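Side-chain contacts in protein Dok-7 (Mus musculus, PDB 3ML4), which activates the receptor tyrosine kinase MuSK as a dimeric membrane-associated adaptor in neuromuscular synapse formation, here represented by its PH and PTB domains: residues 91-96 and 102-107; 134-139 and 143-148; 196-201 and 207-212. All blocks are in the same frame, centred on the assembly; numbering follows the deposited sequence.

Contact 1 of 3, residues 91-96 and 102-107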
loop_
_atom_site.group_PDB
_atom_site.type_symbol
_atom_site.label_atom_id
_atom_site.label_comp_id
_atom_site.label_asym_id
_atom_site.label_seq_id
_atom_site.Cartn_x
_atom_site.Cartn_y
_atom_site.Cartn_z
ATOM N N VAL B 91 -8.166 -18.669 -1.487
ATOM C CA VAL B 91 -9.517 -18.499 -0.956
ATOM C C VAL B 91 -10.505 -18.553 -2.109
ATOM O O VAL B 91 -10.443 -17.723 -3.015
ATOM C CB VAL B 91 -9.667 -17.167 -0.178
ATOM C CG1 VAL B 91 -11.121 -16.931 0.222
ATOM C CG2 VAL B 91 -8.766 -17.163 1.047
HETATM N N MSE B 92 -11.407 -19.532 -2.076
HETATM C CA MSE B 92 -12.368 -19.739 -3.165
HETATM C C MSE B 92 -13.725 -19.116 -2.865
HETATM O O MSE B 92 -14.365 -19.451 -1.871
HETATM C CB MSE B 92 -12.528 -21.231 -3.490
HETATM C CG MSE B 92 -11.229 -21.965 -3.843
HETATM SE SE MSE B 92 -10.190 -21.142 -5.291
HETATM C CE MSE B 92 -11.444 -21.356 -6.778
ATOM N N LEU B 93 -14.142 -18.200 -3.733
ATOM C CA LEU B 93 -15.435 -17.536 -3.620
ATOM C C LEU B 93 -16.422 -18.142 -4.611
ATOM O O LEU B 93 -16.059 -18.444 -5.746
ATOM C CB LEU B 93 -15.297 -16.032 -3.881
ATOM C CG LEU B 93 -14.380 -15.167 -3.007
ATOM C CD1 LEU B 93 -14.518 -13.696 -3.392
ATOM C CD2 LEU B 93 -14.673 -15.345 -1.535
ATOM N N GLY B 94 -17.668 -18.310 -4.175
ATOM C CA GLY B 94 -18.697 -18.935 -4.996
ATOM C C GLY B 94 -19.812 -17.988 -5.380
ATOM O O GLY B 94 -20.499 -17.438 -4.519
ATOM N N PHE B 95 -19.994 -17.811 -6.683
ATOM C CA PHE B 95 -21.021 -16.934 -7.211
ATOM C C PHE B 95 -22.000 -17.721 -8.056
ATOM O O PHE B 95 -21.659 -18.771 -8.598
ATOM C CB PHE B 95 -20.401 -15.832 -8.067
ATOM C CG PHE B 95 -19.349 -15.044 -7.364
ATOM C CD1 PHE B 95 -18.017 -15.436 -7.422
ATOM C CD2 PHE B 95 -19.685 -13.907 -6.640
ATOM C CE1 PHE B 95 -17.035 -14.711 -6.771
ATOM C CE2 PHE B 95 -18.708 -13.169 -5.985
ATOM C CZ PHE B 95 -17.376 -13.573 -6.053
ATOM N N ASP B 96 -23.213 -17.193 -8.167
ATOM C CA ASP B 96 -24.237 -17.759 -9.032
ATOM C C ASP B 96 -23.957 -17.302 -10.455
ATOM O O ASP B 96 -23.560 -18.094 -11.310
ATOM C CB ASP B 96 -25.622 -17.274 -8.595
ATOM C CG ASP B 96 -25.660 -16.857 -7.134
ATOM O OD1 ASP B 96 -24.947 -17.476 -6.307
ATOM O OD2 ASP B 96 -26.401 -15.903 -6.808
ATOM N N CYS B 102 -17.328 -11.633 -12.527
ATOM C CA CYS B 102 -16.504 -10.707 -13.304
ATOM C C CYS B 102 -16.468 -9.325 -12.671
ATOM O O CYS B 102 -15.417 -8.686 -12.632
ATOM C CB CYS B 102 -17.011 -10.595 -14.741
ATOM S SG CYS B 102 -16.931 -12.134 -15.654
ATOM N N ALA B 103 -17.623 -8.874 -12.187
ATOM C CA ALA B 103 -17.726 -7.607 -11.475
ATOM C C ALA B 103 -16.783 -7.602 -10.274
ATOM O O ALA B 103 -16.014 -6.660 -10.091
ATOM C CB ALA B 103 -19.168 -7.350 -11.036
ATOM N N TRP B 104 -16.828 -8.671 -9.478
ATOM C CA TRP B 104 -15.937 -8.824 -8.330
ATOM C C TRP B 104 -14.454 -8.858 -8.736
ATOM O O TRP B 104 -13.628 -8.160 -8.142
ATOM C CB TRP B 104 -16.325 -10.056 -7.501
ATOM C CG TRP B 104 -17.446 -9.797 -6.531
ATOM C CD1 TRP B 104 -18.673 -9.267 -6.817
ATOM C CD2 TRP B 104 -17.444 -10.059 -5.118
ATOM N NE1 TRP B 104 -19.432 -9.179 -5.676
ATOM C CE2 TRP B 104 -18.705 -9.660 -4.618
ATOM C CE3 TRP B 104 -16.503 -10.590 -4.227
ATOM C CZ2 TRP B 104 -19.047 -9.771 -3.264
ATOM C CZ3 TRP B 104 -16.851 -10.706 -2.877
ATOM C CH2 TRP B 104 -18.108 -10.294 -2.412
ATOM N N ASP B 105 -14.132 -9.645 -9.763
ATOM C CA ASP B 105 -12.764 -9.725 -10.278
ATOM C C ASP B 105 -12.237 -8.364 -10.748
ATOM O O ASP B 105 -11.109 -7.989 -10.418
ATOM C CB ASP B 105 -12.665 -10.741 -11.420
ATOM C CG ASP B 105 -11.256 -10.862 -11.961
ATOM O OD1 ASP B 105 -10.474 -11.671 -11.421
ATOM O OD2 ASP B 105 -10.925 -10.146 -12.921
ATOM N N THR B 106 -13.056 -7.641 -11.517
ATOM C CA THR B 106 -12.674 -6.336 -12.058
ATOM C C THR B 106 -12.514 -5.282 -10.953
ATOM O O THR B 106 -11.559 -4.498 -10.974
ATOM C CB THR B 106 -13.692 -5.840 -13.116
ATOM O OG1 THR B 106 -13.965 -6.893 -14.049
ATOM C CG2 THR B 106 -13.161 -4.624 -13.870
ATOM N N ARG B 107 -13.440 -5.275 -9.995
ATOM C CA ARG B 107 -13.417 -4.305 -8.897
ATOM C C ARG B 107 -12.234 -4.552 -7.955
ATOM O O ARG B 107 -11.495 -3.618 -7.629
ATOM C CB ARG B 107 -14.762 -4.308 -8.142
ATOM C CG ARG B 107 -14.967 -3.189 -7.100
ATOM C CD ARG B 107 -15.209 -1.810 -7.718
ATOM N NE ARG B 107 -13.962 -1.057 -7.802
ATOM C CZ ARG B 107 -13.558 -0.158 -6.904
ATOM N NH1 ARG B 107 -14.315 0.140 -5.855
ATOM N NH2 ARG B 107 -12.394 0.458 -7.069
#
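The Phe95 ring meets the indole of Trp104 in a T-shaped stack, its edge directed at one face of the tryptophan. Phe95 CE2 stands 3.5 Å from Trp104 CD2, and the neighbouring CZ lies 3.6 Å from Trp104 CE3. The two ring planes are inclined at 65°, with the phenyl centroid 4.8 Å from that of the five-membered ring. Leu93, two residues before Phe95, joins it: Leu93 CD1 lies 3.8 Å from Trp104 CE3, the two side chains crossing at about a right angle. Helix 98-112, the C-terminal helix of the PH fold, caps one end of the beta-barrel, laying its tryptophan against the end of strand 90-94 and the residue that follows. Beside its backbone N and opposite the carbonyl carbon (chi1 -83°), Trp104 CG carries the ring system toward that strand. With an alanine here, the Phe95 edge and Leu93 CD1 would probably be left without the indole they pack on, opening a gap between helix and strand. Val11 and Val15 of strand 11-17 also pack on the indole, while Leu82 of strand 81-86 lies against Phe95. Backbone hydrogen bonds pair Leu93 with Leu82 and Phe95 with His80, helping to place both side chains.

Contact 2 of 3, residues 134-139 and 143-148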
loop_
_atom_site.group_PDB
_atom_site.type_symbol
_atom_site.label_atom_id
_atom_site.label_comp_id
_atom_site.label_asym_id
_atom_site.label_seq_id
_atom_site.Cartn_x
_atom_site.Cartn_y
_atom_site.Cartn_z
ATOM N N THR B 134 -0.644 -19.999 -14.836
ATOM C CA THR B 134 -1.011 -18.598 -14.991
ATOM C C THR B 134 0.001 -17.701 -14.291
ATOM O O THR B 134 0.299 -17.894 -13.117
ATOM C CB THR B 134 -2.473 -18.330 -14.539
ATOM O OG1 THR B 134 -2.690 -16.923 -14.419
ATOM C CG2 THR B 134 -2.755 -18.987 -13.205
ATOM N N LEU B 135 0.554 -16.744 -15.030
ATOM C CA LEU B 135 1.516 -15.802 -14.459
ATOM C C LEU B 135 0.793 -14.606 -13.858
ATOM O O LEU B 135 -0.008 -13.961 -14.537
ATOM C CB LEU B 135 2.525 -15.331 -15.515
ATOM C CG LEU B 135 3.643 -14.412 -15.000
ATOM C CD1 LEU B 135 4.724 -15.193 -14.253
ATOM C CD2 LEU B 135 4.257 -13.618 -16.140
ATOM N N HIS B 136 1.076 -14.316 -12.591
ATOM C CA HIS B 136 0.463 -13.171 -11.908
ATOM C C HIS B 136 1.471 -12.096 -11.529
ATOM O O HIS B 136 2.501 -12.380 -10.916
ATOM C CB HIS B 136 -0.282 -13.616 -10.647
ATOM C CG HIS B 136 -1.428 -14.536 -10.913
ATOM N ND1 HIS B 136 -2.728 -14.093 -11.022
ATOM C CD2 HIS B 136 -1.472 -15.877 -11.093
ATOM C CE1 HIS B 136 -3.524 -15.120 -11.258
ATOM N NE2 HIS B 136 -2.787 -16.215 -11.305
ATOM N N LEU B 137 1.171 -10.860 -11.904
ATOM C CA LEU B 137 1.913 -9.725 -11.386
ATOM C C LEU B 137 1.050 -9.053 -10.332
ATOM O O LEU B 137 -0.060 -8.609 -10.626
ATOM C CB LEU B 137 2.292 -8.755 -12.503
ATOM C CG LEU B 137 3.144 -7.547 -12.109
ATOM C CD1 LEU B 137 4.280 -7.324 -13.095
ATOM C CD2 LEU B 137 2.282 -6.301 -12.003
ATOM N N CYS B 138 1.547 -9.024 -9.100
ATOM C CA CYS B 138 0.863 -8.345 -8.003
ATOM C C CYS B 138 1.739 -7.240 -7.419
ATOM O O CYS B 138 2.495 -7.470 -6.472
ATOM C CB CYS B 138 0.456 -9.335 -6.915
ATOM S SG CYS B 138 -0.726 -8.656 -5.730
ATOM N N ASN B 139 1.626 -6.050 -8.007
ATOM C CA ASN B 139 2.439 -4.883 -7.652
ATOM C C ASN B 139 3.954 -5.151 -7.700
ATOM O O ASN B 139 4.559 -5.104 -8.765
ATOM C CB ASN B 139 2.008 -4.280 -6.302
ATOM C CG ASN B 139 0.535 -3.897 -6.270
ATOM O OD1 ASN B 139 0.084 -3.027 -7.014
ATOM N ND2 ASN B 139 -0.220 -4.547 -5.397
ATOM N N VAL B 143 4.496 -13.977 -9.571
ATOM C CA VAL B 143 4.133 -15.305 -9.123
ATOM C C VAL B 143 3.679 -16.156 -10.306
ATOM O O VAL B 143 3.063 -15.656 -11.247
ATOM C CB VAL B 143 3.048 -15.216 -8.003
ATOM C CG1 VAL B 143 2.027 -16.343 -8.074
ATOM C CG2 VAL B 143 3.708 -15.171 -6.644
ATOM N N LEU B 144 4.018 -17.437 -10.260
ATOM C CA LEU B 144 3.421 -18.420 -11.151
ATOM C C LEU B 144 2.474 -19.301 -10.350
ATOM O O LEU B 144 2.786 -19.678 -9.223
ATOM C CB LEU B 144 4.500 -19.254 -11.860
ATOM C CG LEU B 144 4.909 -18.761 -13.252
ATOM C CD1 LEU B 144 6.209 -19.401 -13.718
ATOM C CD2 LEU B 144 3.803 -19.005 -14.278
ATOM N N ALA B 145 1.319 -19.618 -10.926
ATOM C CA ALA B 145 0.297 -20.389 -10.210
ATOM C C ALA B 145 -0.314 -21.499 -11.055
ATOM O O ALA B 145 -0.526 -21.336 -12.256
ATOM C CB ALA B 145 -0.791 -19.465 -9.658
ATOM N N ARG B 146 -0.603 -22.618 -10.396
ATOM C CA ARG B 146 -1.078 -23.838 -11.042
ATOM C C ARG B 146 -2.214 -24.473 -10.273
ATOM O O ARG B 146 -2.355 -24.267 -9.063
ATOM C CB ARG B 146 0.034 -24.880 -11.076
ATOM C CG ARG B 146 0.784 -24.985 -12.360
ATOM C CD ARG B 146 1.750 -26.153 -12.285
ATOM N NE ARG B 146 1.089 -27.418 -12.582
ATOM C CZ ARG B 146 1.004 -27.951 -13.795
ATOM N NH1 ARG B 146 1.544 -27.329 -14.837
ATOM N NH2 ARG B 146 0.379 -29.106 -13.965
ATOM N N ASP B 147 -2.980 -25.291 -10.993
ATOM C CA ASP B 147 -4.006 -26.172 -10.429
ATOM C C ASP B 147 -5.227 -25.439 -9.878
ATOM O O ASP B 147 -5.289 -24.206 -9.851
ATOM C CB ASP B 147 -3.434 -27.118 -9.351
ATOM C CG ASP B 147 -2.095 -27.733 -9.737
ATOM O OD1 ASP B 147 -1.783 -27.817 -10.945
ATOM O OD2 ASP B 147 -1.347 -28.139 -8.819
ATOM N N ILE B 148 -6.213 -26.231 -9.477
ATOM C CA ILE B 148 -7.358 -25.746 -8.742
ATOM C C ILE B 148 -7.423 -26.616 -7.494
ATOM O O ILE B 148 -7.425 -27.839 -7.613
ATOM C CB ILE B 148 -8.658 -25.844 -9.568
ATOM C CG1 ILE B 148 -8.544 -24.990 -10.839
ATOM C CG2 ILE B 148 -9.851 -25.393 -8.733
ATOM C CD1 ILE B 148 -9.430 -25.442 -11.995
#
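Leu135 and Leu144 face each other as a non-hydrogen-bonded antiparallel pair, with Leu135 CD1 3.7 Å from Leu144 CG. Leu135 holds its CG opposite the backbone N (chi1 -176°), which brings the same methyl over the neighbouring strand, 3.5 Å from Val143 O. On either side of this pair the backbones are joined twice. Thr134 and Ala145 exchange N-H...O bonds in both directions, the one from Thr134 N to Ala145 O being nearly straight at 169°. His136 and Val143 do likewise, with His136 N 2.7 Å from Val143 O.

On the opposite face of the hairpin, bearing Thr134, His136, Val143 and Ala145, the approaches of side chain to side chain are longer. Thr134 CG2 and Ala145 CB are 4.1 Å apart, and the imidazole approaches the alanine methyl obliquely, His136 CD2 lying 3.9 Å from Ala145 CB. In contrast to this close centre, Ala145 is the last residue of 143-148 paired with 134-139; beyond it Arg146 is partly exposed and Asp147 exposed. The NE of Arg146 forms salt bridges with Asp147 OD1, where the hydrogen bond is weak, and with Glu129 OE1.

Within the PTB domain the hairpin lies between strands 115-122 and 151-157. Val120 and Val122 of the first pack on Leu144, whereas Glu70 and Cys67 of PH strand 59-71 approach the face of His136 and Val143, bringing the two domains together here.

Contact 3 of 3, residues 196-201 and 207-212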
loop_
_atom_site.group_PDB
_atom_site.type_symbol
_atom_site.label_atom_id
_atom_site.label_comp_id
_atom_site.label_asym_id
_atom_site.label_seq_id
_atom_site.Cartn_x
_atom_site.Cartn_y
_atom_site.Cartn_z
HETATM N N MSE B 196 3.236 -8.399 -21.711
HETATM C CA MSE B 196 3.912 -8.708 -20.457
HETATM C C MSE B 196 5.143 -7.834 -20.248
HETATM O O MSE B 196 5.361 -7.313 -19.155
HETATM C CB MSE B 196 4.283 -10.192 -20.381
HETATM C CG MSE B 196 3.087 -11.107 -20.195
HETATM SE SE MSE B 196 3.501 -13.003 -20.447
HETATM C CE MSE B 196 1.917 -13.452 -21.457
ATOM N N SER B 197 5.926 -7.676 -21.312
ATOM C CA SER B 197 7.168 -6.907 -21.286
ATOM C C SER B 197 6.902 -5.423 -21.036
ATOM O O SER B 197 7.632 -4.768 -20.281
ATOM C CB SER B 197 7.923 -7.096 -22.604
ATOM O OG SER B 197 9.277 -6.711 -22.479
ATOM N N PHE B 198 5.856 -4.902 -21.674
ATOM C CA PHE B 198 5.465 -3.512 -21.505
ATOM C C PHE B 198 4.958 -3.232 -20.086
ATOM O O PHE B 198 5.240 -2.177 -19.511
ATOM C CB PHE B 198 4.409 -3.125 -22.534
ATOM C CG PHE B 198 3.735 -1.819 -22.242
ATOM C CD1 PHE B 198 4.403 -0.614 -22.456
ATOM C CD2 PHE B 198 2.433 -1.793 -21.743
ATOM C CE1 PHE B 198 3.780 0.595 -22.185
ATOM C CE2 PHE B 198 1.799 -0.589 -21.471
ATOM C CZ PHE B 198 2.471 0.607 -21.688
ATOM N N LEU B 199 4.205 -4.181 -19.538
ATOM C CA LEU B 199 3.761 -4.107 -18.157
ATOM C C LEU B 199 4.973 -4.048 -17.229
ATOM O O LEU B 199 5.039 -3.213 -16.326
ATOM C CB LEU B 199 2.904 -5.325 -17.820
ATOM C CG LEU B 199 1.961 -5.197 -16.630
ATOM C CD1 LEU B 199 0.649 -4.627 -17.119
ATOM C CD2 LEU B 199 1.744 -6.550 -15.980
ATOM N N PHE B 200 5.928 -4.941 -17.481
ATOM C CA PHE B 200 7.191 -4.992 -16.752
ATOM C C PHE B 200 7.966 -3.675 -16.860
ATOM O O PHE B 200 8.419 -3.133 -15.851
ATOM C CB PHE B 200 8.039 -6.160 -17.264
ATOM C CG PHE B 200 7.769 -7.477 -16.578
ATOM C CD1 PHE B 200 6.469 -7.877 -16.259
ATOM C CD2 PHE B 200 8.821 -8.334 -16.281
ATOM C CE1 PHE B 200 6.226 -9.104 -15.634
ATOM C CE2 PHE B 200 8.593 -9.561 -15.653
ATOM C CZ PHE B 200 7.291 -9.946 -15.331
ATOM N N ASP B 201 8.096 -3.160 -18.080
ATOM C CA ASP B 201 8.780 -1.889 -18.335
ATOM C C ASP B 201 8.183 -0.735 -17.540
ATOM O O ASP B 201 8.907 0.129 -17.032
ATOM C CB ASP B 201 8.734 -1.546 -19.831
ATOM C CG ASP B 201 9.618 -2.453 -20.673
ATOM O OD1 ASP B 201 10.531 -3.107 -20.121
ATOM O OD2 ASP B 201 9.395 -2.507 -21.895
ATOM N N ILE B 207 5.698 3.563 -13.380
ATOM C CA ILE B 207 4.521 3.927 -14.147
ATOM C C ILE B 207 3.499 2.799 -14.077
ATOM O O ILE B 207 3.846 1.628 -14.190
ATOM C CB ILE B 207 4.868 4.232 -15.630
ATOM C CG1 ILE B 207 6.101 5.145 -15.731
ATOM C CG2 ILE B 207 3.670 4.867 -16.346
ATOM C CD1 ILE B 207 6.823 5.091 -17.073
ATOM N N SER B 208 2.243 3.163 -13.855
ATOM C CA SER B 208 1.127 2.265 -14.085
ATOM C C SER B 208 0.699 2.502 -15.518
ATOM O O SER B 208 0.492 3.647 -15.901
ATOM C CB SER B 208 -0.023 2.589 -13.132
ATOM O OG SER B 208 -1.279 2.233 -13.690
ATOM N N PRO B 209 0.565 1.429 -16.323
ATOM C CA PRO B 209 0.241 1.631 -17.734
ATOM C C PRO B 209 -1.031 2.442 -17.890
ATOM O O PRO B 209 -1.175 3.211 -18.837
ATOM C CB PRO B 209 0.029 0.202 -18.252
ATOM C CG PRO B 209 0.863 -0.643 -17.349
ATOM C CD PRO B 209 0.700 -0.004 -15.997
ATOM N N THR B 210 -1.930 2.277 -16.933
ATOM C CA THR B 210 -3.241 2.888 -16.986
ATOM C C THR B 210 -3.293 4.213 -16.210
ATOM O O THR B 210 -3.857 5.188 -16.694
ATOM C CB THR B 210 -4.334 1.859 -16.547
ATOM O OG1 THR B 210 -5.591 2.192 -17.142
ATOM C CG2 THR B 210 -4.475 1.770 -15.041
ATOM N N LYS B 211 -2.665 4.262 -15.038
ATOM C CA LYS B 211 -2.770 5.431 -14.151
ATOM C C LYS B 211 -1.613 6.434 -14.245
ATOM O O LYS B 211 -1.672 7.508 -13.649
ATOM C CB LYS B 211 -2.955 4.988 -12.693
ATOM C CG LYS B 211 -4.277 4.301 -12.419
ATOM C CD LYS B 211 -4.526 4.135 -10.935
ATOM C CE LYS B 211 -4.167 2.751 -10.460
ATOM N NZ LYS B 211 -5.192 1.739 -10.841
ATOM N N GLY B 212 -0.574 6.098 -15.000
ATOM C CA GLY B 212 0.652 6.885 -14.988
ATOM C C GLY B 212 1.374 6.671 -13.668
ATOM O O GLY B 212 1.107 5.682 -12.972
#
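Pro209 is the residue of 207-212 that meets helix 193-203, touching Phe198 and Leu199 with neighbouring corners of its ring. The segment begins at Ile207, whose CB points toward the helix without touching it; the residue packs instead on Ala8 of the second subunit. The CB of Ser208 points away from the helix, and its hydroxyl organises the turn. Ser208 OG accepts a hydrogen bond from Lys211 N, 2.8 Å away, in an ST motif, takes a weak one from Thr210 N, and is also bonded to Glu114 OE2. Pro209 follows, pointing at the helix: its CB lies 3.8 Å from Phe198 CE2, and its CG 4.0 Å from Leu199 CD1. Phe198 has CG opposite the backbone N (chi1 167°), a setting that swings the end of the ring over to the proline, the two side chains sliding past each other in opposite directions. Leu199 crosses the proline obliquely from the buried side, where it also packs on His116 and Phe118 of strand 115-122. Thr210 and Lys211 round the turn, and Gly212 returns to pair with Ser208 through two backbone bonds; Lys211 and Gly212 together oppose Ser208 as a classic beta bulge. Two residues beyond Leu199, Asp201 OD1 bonds to a polar side chain of the bound MuSK peptide. Between helix and turn the contact is made of carbon alone; it therefore lacks directional bonds and probably rests on van der Waals packing, while the turn is held by the Ser208 OG bonds and the Ser208-Gly212 backbone pair.

In the fold
Contacts 1 and 2 are buried and contact 3 only partly so. Contact 1 belongs to the PH domain; contacts 2 and 3 belong to the PTB domain. Contact 1 sets a helix against the strand before it, contact 3 a helix against the turn after it, both by apolar side chains: a ring stack with a leucine in contact 1, a proline against a phenylalanine and a leucine in contact 3. Contact 2 adds four backbone hydrogen bonds to its side-chain packing. It touches contact 3 directly: Leu137 CD1 packs 3.7 Å from Phe200 CE1, joining the hairpin to helix 193-203. Contact 1 stays apart, its centre about 17 Å from that of contact 2.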